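Local coordinates for hypothetical protein PP5205 (Pseudomonas putida, PDB 2G2X) that is of unknown function but has the EVE fold, akin to ASCH and PUA domains, and may therefore bind RNA or modified nucleotides, at residues A[15-26]-A[96-104]; A[38-49]-A[61-69]. One frame throughout, in Å; residues are numbered along the deposited sequence.

Contact 1 (A[15-26]-A[96-104]); sequences IEALARLGEARW and AVDVAHVQT
His101 packs against helix 15-21, with its imidazole flat against the methyl of Ala19. Its CB sits 3.7 Å from Ala19 CA. CG is swung anti to the backbone N (chi1 175°), and that brings the ring against the helix: Ala19 CB stands 3.7 Å from the ring centroid and 13° off its normal, a CH-pi contact over one face. ND1 then meets Ile15 CD1 at 3.5 Å, CE1 reaches Ile15 CG1 at 3.8 Å, and CD2 and NE2 lie against the same Ala19 methyl. Gln103 N covers the opposite face toward the rim, and Thr104 CB lies at the edge, so the imidazole is packed on several sides.

Beside Ala19 on the helix, Leu18 crosses Val99 at about a right angle, CD1 to CG2 3.9 Å. The same Val99 CG2 meets the edge of the Trp26 indole, near its plane, at CE3. Between these side chains the chain turns through Gly22, whose positive phi suits glycine, and comes back as the strand 23-26. Here the backbones pair antiparallel: Val99 N gives a nearly straight bond to Ala24 O (2.8 Å, 171° at the hydrogen), returned by Ala24 N to Val99 O.

On the face bearing Glu23 and Asp98, two carboxylates come close. A water donates to both, 2.7 Å from Glu23 OE2, and probably eases their repulsion; Thr66 also holds Glu23, and Tyr70 holds Asp98. Arg25 turns its guanidinium instead to Asp27.

On the other face Trp26 meets Phe47 edge-to-face; a sulfate, probably from the crystallisation liquor, lies about 3 Å from the nearest atom of its side chain and may mark a pocket. The whole is a helix-turn-strand unit that adds an outermost antiparallel strand to the mixed sheet of this PUA-related EVE domain.

Contact 2 (A[38-49]-A[61-69]); sequences LRAMSVGDEFFF and GIARITRAA
Phe47 turns its ring toward Ala63. CG sits between the backbone N and the carbonyl carbon (chi1 65°), bringing CZ to within 3.4 Å of Ala63 CB, the small methyl meeting the ring obliquely. Ile65 is the next bump: its CD1 wedges between Phe47 CD1, at 3.8 Å, and SE of selenomethionine Met41, at 3.7 Å. With a serine in place of Phe47, Ala63 CB and one side of Ile65 CD1 would probably lose their packing partner, and the Trp26 ring its edge-to-face one.

On the opposite face Phe48 and Ile62 run alongside each other, Phe48 CD1 4.0 Å from Ile62 CG1, against Trp142 of helix 139-148. At the second strand's corner Val43 CG2 fills the bend against Ala68 N, and Ala69 CB rests on Arg39 CA.

Phe47 and Ala63 pair N to O both ways, at 2.9 and 3.1 Å; Ile65 N bonds to Asp45 O, and Gly44 N to Ile65 O. Asp45 OD2 takes Ser42 N and Trp4 NE1, and a water joins Leu38 O, Met41 O and Ala69 N, polar links where the chain enters the hairpin. Backbone bonds thus hold the hairpin, one face apolar (Phe47, Ala63, Phe49), the other mixed, Glu46 and Arg64 following Phe48 and Ile62.

The two contacts build one sheet from adjoining sides: the strand of 61-69 lies between that of 38-49 and that of 96-104, with Asp98 O and Thr66 N 2.7 Å apart in a probable hydrogen bond. Contact 2 is the more central, one strand face buried under aromatic and aliphatic groups, whereas contact 1 reaches the sheet margin and mixes helix packing with carboxylates at the surface. Both are partly buried. They share one apolar face, where the rings of Phe49 and Trp26 meet with their planes at about 80°. Contact 1 thus brings a distant helix and strand to the sheet; contact 2 closes a local hairpin.

Contact 1 (A[15-26]-A[96-104])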
loop_
_atom_site.group_PDB
_atom_site.type_symbol
_atom_site.label_atom_id
_atom_site.label_comp_id
_atom_site.label_asym_id
_atom_site.label_seq_id
_atom_site.Cartn_x
_atom_site.Cartn_y
_atom_site.Cartn_z
ATOM N N ILE A 15 10.514 0.533 -1.517
ATOM C CA ILE A 15 10.349 1.894 -2.005
ATOM C C ILE A 15 11.513 2.213 -2.946
ATOM O O ILE A 15 11.338 2.925 -3.936
ATOM C CB ILE A 15 10.289 2.919 -0.831
ATOM C CG1 ILE A 15 10.027 4.327 -1.378
ATOM C CG2 ILE A 15 11.579 2.884 -0.019
ATOM C CD1 ILE A 15 8.670 4.491 -2.021
ATOM N N GLU A 16 12.689 1.663 -2.638
ATOM C CA GLU A 16 13.888 1.850 -3.460
ATOM C C GLU A 16 13.683 1.246 -4.849
ATOM O O GLU A 16 14.018 1.858 -5.865
ATOM C CB GLU A 16 15.107 1.162 -2.826
ATOM C CG GLU A 16 15.648 1.768 -1.532
ATOM C CD GLU A 16 14.816 1.413 -0.310
ATOM O OE1 GLU A 16 14.147 0.358 -0.330
ATOM O OE2 GLU A 16 14.848 2.181 0.677
ATOM N N ALA A 17 13.146 0.030 -4.885
ATOM C CA ALA A 17 12.903 -0.659 -6.147
ATOM C C ALA A 17 11.885 0.106 -6.991
ATOM O O ALA A 17 11.983 0.132 -8.219
ATOM C CB ALA A 17 12.409 -2.079 -5.880
ATOM N N LEU A 18 10.905 0.721 -6.338
ATOM C CA LEU A 18 9.903 1.489 -7.074
ATOM C C LEU A 18 10.577 2.710 -7.704
ATOM O O LEU A 18 10.254 3.104 -8.822
ATOM C CB LEU A 18 8.769 1.924 -6.141
ATOM C CG LEU A 18 7.663 2.777 -6.767
ATOM C CD1 LEU A 18 7.045 2.038 -7.955
ATOM C CD2 LEU A 18 6.601 3.083 -5.722
ATOM N N ALA A 19 11.525 3.303 -6.985
ATOM C CA ALA A 19 12.242 4.460 -7.505
ATOM C C ALA A 19 13.011 4.053 -8.764
ATOM O O ALA A 19 13.079 4.806 -9.730
ATOM C CB ALA A 19 13.200 5.007 -6.448
ATOM N N ARG A 20 13.575 2.850 -8.755
ATOM C CA ARG A 20 14.332 2.362 -9.909
ATOM C C ARG A 20 13.438 1.962 -11.089
ATOM O O ARG A 20 13.793 2.183 -12.243
ATOM C CB ARG A 20 15.211 1.167 -9.508
ATOM C CG ARG A 20 16.255 1.479 -8.440
ATOM C CD ARG A 20 17.312 0.375 -8.348
ATOM N NE ARG A 20 16.759 -0.907 -7.920
ATOM C CZ ARG A 20 16.512 -1.240 -6.655
ATOM N NH1 ARG A 20 16.770 -0.385 -5.673
ATOM N NH2 ARG A 20 15.999 -2.434 -6.370
ATOM N N LEU A 21 12.279 1.379 -10.795
ATOM C CA LEU A 21 11.348 0.948 -11.837
ATOM C C LEU A 21 10.608 2.108 -12.499
ATOM O O LEU A 21 10.232 2.022 -13.669
ATOM C CB LEU A 21 10.321 -0.031 -11.258
ATOM C CG LEU A 21 10.789 -1.455 -10.949
ATOM C CD1 LEU A 21 9.730 -2.198 -10.141
ATOM C CD2 LEU A 21 11.071 -2.185 -12.253
ATOM N N GLY A 22 10.399 3.186 -11.749
ATOM C CA GLY A 22 9.686 4.330 -12.284
ATOM C C GLY A 22 8.206 4.230 -11.953
ATOM O O GLY A 22 7.703 4.941 -11.077
ATOM N N GLU A 23 7.510 3.342 -12.658
ATOM C CA GLU A 23 6.085 3.120 -12.448
ATOM C C GLU A 23 5.871 1.617 -12.373
ATOM O O GLU A 23 6.445 0.871 -13.165
ATOM C CB GLU A 23 5.268 3.709 -13.607
ATOM C CG GLU A 23 3.755 3.714 -13.362
ATOM C CD GLU A 23 2.983 4.496 -14.414
ATOM O OE1 GLU A 23 3.622 5.249 -15.180
ATOM O OE2 GLU A 23 1.737 4.370 -14.464
ATOM N N ALA A 24 5.062 1.170 -11.417
ATOM C CA ALA A 24 4.807 -0.256 -11.264
ATOM C C ALA A 24 3.355 -0.583 -10.940
ATOM O O ALA A 24 2.608 0.263 -10.450
ATOM C CB ALA A 24 5.716 -0.827 -10.186
ATOM N N ARG A 25 2.959 -1.820 -11.214
ATOM C CA ARG A 25 1.602 -2.264 -10.937
ATOM C C ARG A 25 1.507 -2.800 -9.509
ATOM O O ARG A 25 2.387 -3.519 -9.050
ATOM C CB ARG A 25 1.187 -3.362 -11.924
ATOM C CG ARG A 25 -0.240 -3.894 -11.697
ATOM C CD ARG A 25 -0.661 -4.852 -12.805
ATOM N NE ARG A 25 0.107 -6.093 -12.771
ATOM C CZ ARG A 25 0.569 -6.711 -13.854
ATOM N NH1 ARG A 25 0.347 -6.200 -15.058
ATOM N NH2 ARG A 25 1.244 -7.845 -13.733
ATOM N N TRP A 26 0.444 -2.429 -8.806
ATOM C CA TRP A 26 0.227 -2.893 -7.443
ATOM C C TRP A 26 -0.823 -3.998 -7.556
ATOM O O TRP A 26 -2.030 -3.739 -7.518
ATOM C CB TRP A 26 -0.283 -1.735 -6.579
ATOM C CG TRP A 26 -0.050 -1.928 -5.110
ATOM C CD1 TRP A 26 -0.845 -2.606 -4.227
ATOM C CD2 TRP A 26 1.090 -1.480 -4.363
ATOM N NE1 TRP A 26 -0.266 -2.607 -2.976
ATOM C CE2 TRP A 26 0.920 -1.923 -3.033
ATOM C CE3 TRP A 26 2.240 -0.746 -4.693
ATOM C CZ2 TRP A 26 1.857 -1.658 -2.030
ATOM C CZ3 TRP A 26 3.177 -0.481 -3.692
ATOM C CH2 TRP A 26 2.976 -0.937 -2.378
ATOM N N ALA A 96 -6.446 -3.677 -9.313
ATOM C CA ALA A 96 -5.075 -3.253 -9.107
ATOM C C ALA A 96 -5.034 -1.769 -9.420
ATOM O O ALA A 96 -5.999 -1.214 -9.941
ATOM C CB ALA A 96 -4.144 -4.013 -10.046
ATOM N N VAL A 97 -3.929 -1.124 -9.072
ATOM C CA VAL A 97 -3.739 0.286 -9.376
ATOM C C VAL A 97 -2.268 0.384 -9.719
ATOM O O VAL A 97 -1.499 -0.502 -9.352
ATOM C CB VAL A 97 -4.049 1.211 -8.163
ATOM C CG1 VAL A 97 -5.528 1.126 -7.805
ATOM C CG2 VAL A 97 -3.175 0.838 -6.973
ATOM N N ASP A 98 -1.875 1.429 -10.440
ATOM C CA ASP A 98 -0.471 1.599 -10.784
ATOM C C ASP A 98 0.088 2.730 -9.940
ATOM O O ASP A 98 -0.596 3.724 -9.686
ATOM C CB ASP A 98 -0.304 1.910 -12.275
ATOM C CG ASP A 98 -0.610 0.712 -13.159
ATOM O OD1 ASP A 98 -0.582 -0.431 -12.652
ATOM O OD2 ASP A 98 -0.869 0.913 -14.363
ATOM N N VAL A 99 1.337 2.587 -9.513
ATOM C CA VAL A 99 1.952 3.592 -8.661
ATOM C C VAL A 99 3.290 4.094 -9.172
ATOM O O VAL A 99 3.901 3.500 -10.062
ATOM C CB VAL A 99 2.175 3.031 -7.239
ATOM C CG1 VAL A 99 0.867 2.479 -6.685
ATOM C CG2 VAL A 99 3.252 1.942 -7.269
ATOM N N ALA A 100 3.741 5.201 -8.592
ATOM C CA ALA A 100 5.016 5.789 -8.951
ATOM C C ALA A 100 5.645 6.333 -7.678
ATOM O O ALA A 100 4.947 6.697 -6.724
ATOM C CB ALA A 100 4.826 6.899 -9.976
ATOM N N HIS A 101 6.969 6.367 -7.675
ATOM C CA HIS A 101 7.745 6.832 -6.539
ATOM C C HIS A 101 7.673 8.333 -6.340
ATOM O O HIS A 101 7.683 9.097 -7.302
ATOM C CB HIS A 101 9.212 6.436 -6.728
ATOM C CG HIS A 101 10.130 6.974 -5.673
ATOM N ND1 HIS A 101 10.439 6.275 -4.526
ATOM C CD2 HIS A 101 10.824 8.137 -5.603
ATOM C CE1 HIS A 101 11.287 6.980 -3.798
ATOM N NE2 HIS A 101 11.537 8.113 -4.430
ATOM N N VAL A 102 7.599 8.753 -5.082
ATOM C CA VAL A 102 7.591 10.174 -4.768
ATOM C C VAL A 102 8.803 10.497 -3.899
ATOM O O VAL A 102 9.587 11.384 -4.225
ATOM C CB VAL A 102 6.306 10.609 -4.034
ATOM C CG1 VAL A 102 6.455 12.048 -3.553
ATOM C CG2 VAL A 102 5.109 10.507 -4.969
ATOM N N GLN A 103 8.974 9.765 -2.806
ATOM C CA GLN A 103 10.106 10.024 -1.924
ATOM C C GLN A 103 10.489 8.805 -1.100
ATOM O O GLN A 103 9.638 8.004 -0.708
ATOM C CB GLN A 103 9.771 11.188 -0.977
ATOM C CG GLN A 103 10.972 11.991 -0.478
ATOM C CD GLN A 103 10.585 13.031 0.569
ATOM O OE1 GLN A 103 11.170 14.115 0.638
ATOM N NE2 GLN A 103 9.603 12.697 1.398
ATOM N N THR A 104 11.780 8.660 -0.849
ATOM C CA THR A 104 12.258 7.560 -0.028
ATOM C C THR A 104 12.858 8.189 1.223
ATOM O O THR A 104 13.806 8.969 1.132
ATOM C CB THR A 104 13.334 6.715 -0.756
ATOM O OG1 THR A 104 14.091 5.962 0.205
ATOM C CG2 THR A 104 14.267 7.604 -1.531
HETATM O O HOH W 1 -0.092 2.815 -15.742
#

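Contact 2 (A[38-49]-A[61-69])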
loop_
_atom_site.group_PDB
_atom_site.type_symbol
_atom_site.label_atom_id
_atom_site.label_comp_id
_atom_site.label_asym_id
_atom_site.label_seq_id
_atom_site.Cartn_x
_atom_site.Cartn_y
_atom_site.Cartn_z
ATOM N N LEU A 38 -8.813 0.311 -2.645
ATOM C CA LEU A 38 -8.106 0.551 -3.902
ATOM C C LEU A 38 -9.057 1.209 -4.883
ATOM O O LEU A 38 -8.675 2.119 -5.610
ATOM C CB LEU A 38 -7.610 -0.750 -4.548
ATOM C CG LEU A 38 -6.409 -1.522 -4.006
ATOM C CD1 LEU A 38 -6.060 -2.651 -4.981
ATOM C CD2 LEU A 38 -5.222 -0.592 -3.841
ATOM N N ARG A 39 -10.298 0.735 -4.908
ATOM C CA ARG A 39 -11.298 1.272 -5.823
ATOM C C ARG A 39 -11.756 2.679 -5.474
ATOM O O ARG A 39 -12.473 3.315 -6.241
ATOM C CB ARG A 39 -12.495 0.319 -5.888
ATOM C CG ARG A 39 -12.133 -1.021 -6.523
ATOM C CD ARG A 39 -13.267 -2.029 -6.450
ATOM N NE ARG A 39 -12.985 -3.185 -7.293
ATOM C CZ ARG A 39 -13.845 -4.165 -7.540
ATOM N NH1 ARG A 39 -15.058 -4.141 -7.001
ATOM N NH2 ARG A 39 -13.498 -5.154 -8.352
ATOM N N ALA A 40 -11.340 3.167 -4.315
ATOM C CA ALA A 40 -11.714 4.506 -3.887
ATOM C C ALA A 40 -10.605 5.492 -4.220
ATOM O O ALA A 40 -10.801 6.703 -4.155
ATOM C CB ALA A 40 -11.990 4.521 -2.387
HETATM N N MSE A 41 -9.438 4.970 -4.585
HETATM C CA MSE A 41 -8.300 5.819 -4.911
HETATM C C MSE A 41 -8.467 6.585 -6.204
HETATM O O MSE A 41 -9.172 6.151 -7.113
HETATM C CB MSE A 41 -7.017 4.984 -4.971
HETATM C CG MSE A 41 -6.587 4.441 -3.614
HETATM SE SE MSE A 41 -5.091 3.221 -3.701
HETATM C CE MSE A 41 -4.854 2.871 -1.824
ATOM N N SER A 42 -7.820 7.742 -6.272
ATOM C CA SER A 42 -7.857 8.576 -7.466
ATOM C C SER A 42 -6.422 8.839 -7.910
ATOM O O SER A 42 -5.499 8.771 -7.095
ATOM C CB SER A 42 -8.546 9.910 -7.168
ATOM O OG SER A 42 -9.909 9.710 -6.821
ATOM N N VAL A 43 -6.237 9.125 -9.198
ATOM C CA VAL A 43 -4.909 9.424 -9.718
ATOM C C VAL A 43 -4.434 10.704 -9.031
ATOM O O VAL A 43 -5.177 11.680 -8.942
ATOM C CB VAL A 43 -4.938 9.634 -11.249
ATOM C CG1 VAL A 43 -3.580 10.115 -11.732
ATOM C CG2 VAL A 43 -5.306 8.316 -11.950
ATOM N N GLY A 44 -3.203 10.692 -8.534
ATOM C CA GLY A 44 -2.693 11.856 -7.834
ATOM C C GLY A 44 -2.721 11.637 -6.324
ATOM O O GLY A 44 -2.063 12.361 -5.573
ATOM N N ASP A 45 -3.493 10.653 -5.868
ATOM C CA ASP A 45 -3.546 10.367 -4.443
ATOM C C ASP A 45 -2.158 9.888 -4.045
ATOM O O ASP A 45 -1.435 9.299 -4.851
ATOM C CB ASP A 45 -4.572 9.268 -4.122
ATOM C CG ASP A 45 -6.007 9.783 -4.074
ATOM O OD1 ASP A 45 -6.221 11.011 -4.161
ATOM O OD2 ASP A 45 -6.926 8.953 -3.940
ATOM N N GLU A 46 -1.778 10.148 -2.804
ATOM C CA GLU A 46 -0.476 9.722 -2.329
ATOM C C GLU A 46 -0.671 8.737 -1.197
ATOM O O GLU A 46 -1.704 8.756 -0.525
ATOM C CB GLU A 46 0.321 10.939 -1.865
ATOM C CG GLU A 46 0.590 11.906 -2.998
ATOM C CD GLU A 46 1.171 13.224 -2.540
ATOM O OE1 GLU A 46 0.481 13.936 -1.782
ATOM O OE2 GLU A 46 2.311 13.546 -2.948
ATOM N N PHE A 47 0.301 7.858 -0.997
ATOM C CA PHE A 47 0.195 6.884 0.078
ATOM C C PHE A 47 1.551 6.587 0.705
ATOM O O PHE A 47 2.585 6.697 0.056
ATOM C CB PHE A 47 -0.423 5.570 -0.433
ATOM C CG PHE A 47 0.435 4.833 -1.451
ATOM C CD1 PHE A 47 0.361 5.141 -2.810
ATOM C CD2 PHE A 47 1.305 3.821 -1.045
ATOM C CE1 PHE A 47 1.137 4.446 -3.754
ATOM C CE2 PHE A 47 2.088 3.118 -1.973
ATOM C CZ PHE A 47 2.003 3.431 -3.331
ATOM N N PHE A 48 1.541 6.223 1.981
ATOM C CA PHE A 48 2.772 5.862 2.657
ATOM C C PHE A 48 3.112 4.437 2.228
ATOM O O PHE A 48 2.253 3.549 2.240
ATOM C CB PHE A 48 2.594 5.932 4.180
ATOM C CG PHE A 48 2.523 7.343 4.713
ATOM C CD1 PHE A 48 3.520 8.266 4.397
ATOM C CD2 PHE A 48 1.457 7.755 5.508
ATOM C CE1 PHE A 48 3.460 9.587 4.863
ATOM C CE2 PHE A 48 1.381 9.070 5.983
ATOM C CZ PHE A 48 2.387 9.990 5.658
ATOM N N PHE A 49 4.361 4.232 1.822
ATOM C CA PHE A 49 4.841 2.929 1.386
ATOM C C PHE A 49 5.342 2.224 2.644
ATOM O O PHE A 49 6.373 2.607 3.190
ATOM C CB PHE A 49 5.989 3.130 0.394
ATOM C CG PHE A 49 6.254 1.942 -0.496
ATOM C CD1 PHE A 49 5.892 1.978 -1.837
ATOM C CD2 PHE A 49 6.887 0.806 0.000
ATOM C CE1 PHE A 49 6.158 0.894 -2.685
ATOM C CE2 PHE A 49 7.162 -0.292 -0.835
ATOM C CZ PHE A 49 6.798 -0.247 -2.178
ATOM N N GLY A 61 8.615 5.366 2.856
ATOM C CA GLY A 61 8.541 6.497 1.951
ATOM C C GLY A 61 7.155 6.839 1.445
ATOM O O GLY A 61 6.145 6.362 1.970
ATOM N N ILE A 62 7.110 7.673 0.412
ATOM C CA ILE A 62 5.847 8.102 -0.168
ATOM C C ILE A 62 5.809 7.807 -1.654
ATOM O O ILE A 62 6.820 7.930 -2.343
ATOM C CB ILE A 62 5.636 9.621 0.025
ATOM C CG1 ILE A 62 5.647 9.952 1.519
ATOM C CG2 ILE A 62 4.320 10.059 -0.636
ATOM C CD1 ILE A 62 5.673 11.446 1.827
ATOM N N ALA A 63 4.636 7.416 -2.136
ATOM C CA ALA A 63 4.433 7.128 -3.550
ATOM C C ALA A 63 3.061 7.677 -3.930
ATOM O O ALA A 63 2.304 8.114 -3.060
ATOM C CB ALA A 63 4.501 5.619 -3.803
ATOM N N ARG A 64 2.738 7.652 -5.220
ATOM C CA ARG A 64 1.459 8.168 -5.687
ATOM C C ARG A 64 0.746 7.225 -6.654
ATOM O O ARG A 64 1.371 6.373 -7.281
ATOM C CB ARG A 64 1.663 9.528 -6.364
ATOM C CG ARG A 64 2.474 9.481 -7.658
ATOM C CD ARG A 64 2.538 10.858 -8.316
ATOM N NE ARG A 64 3.163 10.816 -9.638
ATOM C CZ ARG A 64 4.449 10.547 -9.848
ATOM N NH1 ARG A 64 5.250 10.302 -8.821
ATOM N NH2 ARG A 64 4.936 10.518 -11.084
ATOM N N ILE A 65 -0.570 7.392 -6.771
ATOM C CA ILE A 65 -1.383 6.575 -7.666
ATOM C C ILE A 65 -1.344 7.179 -9.065
ATOM O O ILE A 65 -1.719 8.338 -9.249
ATOM C CB ILE A 65 -2.852 6.533 -7.207
ATOM C CG1 ILE A 65 -2.931 6.063 -5.751
ATOM C CG2 ILE A 65 -3.653 5.615 -8.119
ATOM C CD1 ILE A 65 -2.260 4.717 -5.501
ATOM N N THR A 66 -0.893 6.393 -10.044
ATOM C CA THR A 66 -0.809 6.857 -11.429
ATOM C C THR A 66 -1.903 6.266 -12.314
ATOM O O THR A 66 -2.025 6.635 -13.474
ATOM C CB THR A 66 0.576 6.539 -12.071
ATOM O OG1 THR A 66 0.865 5.139 -11.945
ATOM C CG2 THR A 66 1.672 7.353 -11.404
ATOM N N ARG A 67 -2.681 5.337 -11.769
ATOM C CA ARG A 67 -3.792 4.733 -12.507
ATOM C C ARG A 67 -4.821 4.162 -11.534
ATOM O O ARG A 67 -4.506 3.293 -10.718
ATOM C CB ARG A 67 -3.323 3.620 -13.453
ATOM C CG ARG A 67 -4.471 3.103 -14.323
ATOM C CD ARG A 67 -4.124 1.917 -15.242
ATOM N NE ARG A 67 -5.319 1.530 -15.991
ATOM C CZ ARG A 67 -5.445 0.441 -16.747
ATOM N NH1 ARG A 67 -4.441 -0.413 -16.883
ATOM N NH2 ARG A 67 -6.595 0.209 -17.362
ATOM N N ALA A 68 -6.050 4.658 -11.626
ATOM C CA ALA A 68 -7.124 4.210 -10.749
ATOM C C ALA A 68 -7.420 2.728 -10.957
ATOM O O ALA A 68 -6.973 2.120 -11.928
ATOM C CB ALA A 68 -8.379 5.047 -10.986
ATOM N N ALA A 69 -8.186 2.158 -10.040
ATOM C CA ALA A 69 -8.522 0.741 -10.088
ATOM C C ALA A 69 -8.983 0.202 -11.442
ATOM O O ALA A 69 -9.796 0.817 -12.138
ATOM C CB ALA A 69 -9.579 0.422 -9.017
HETATM O O HOH W 2 -9.086 3.501 -7.873
#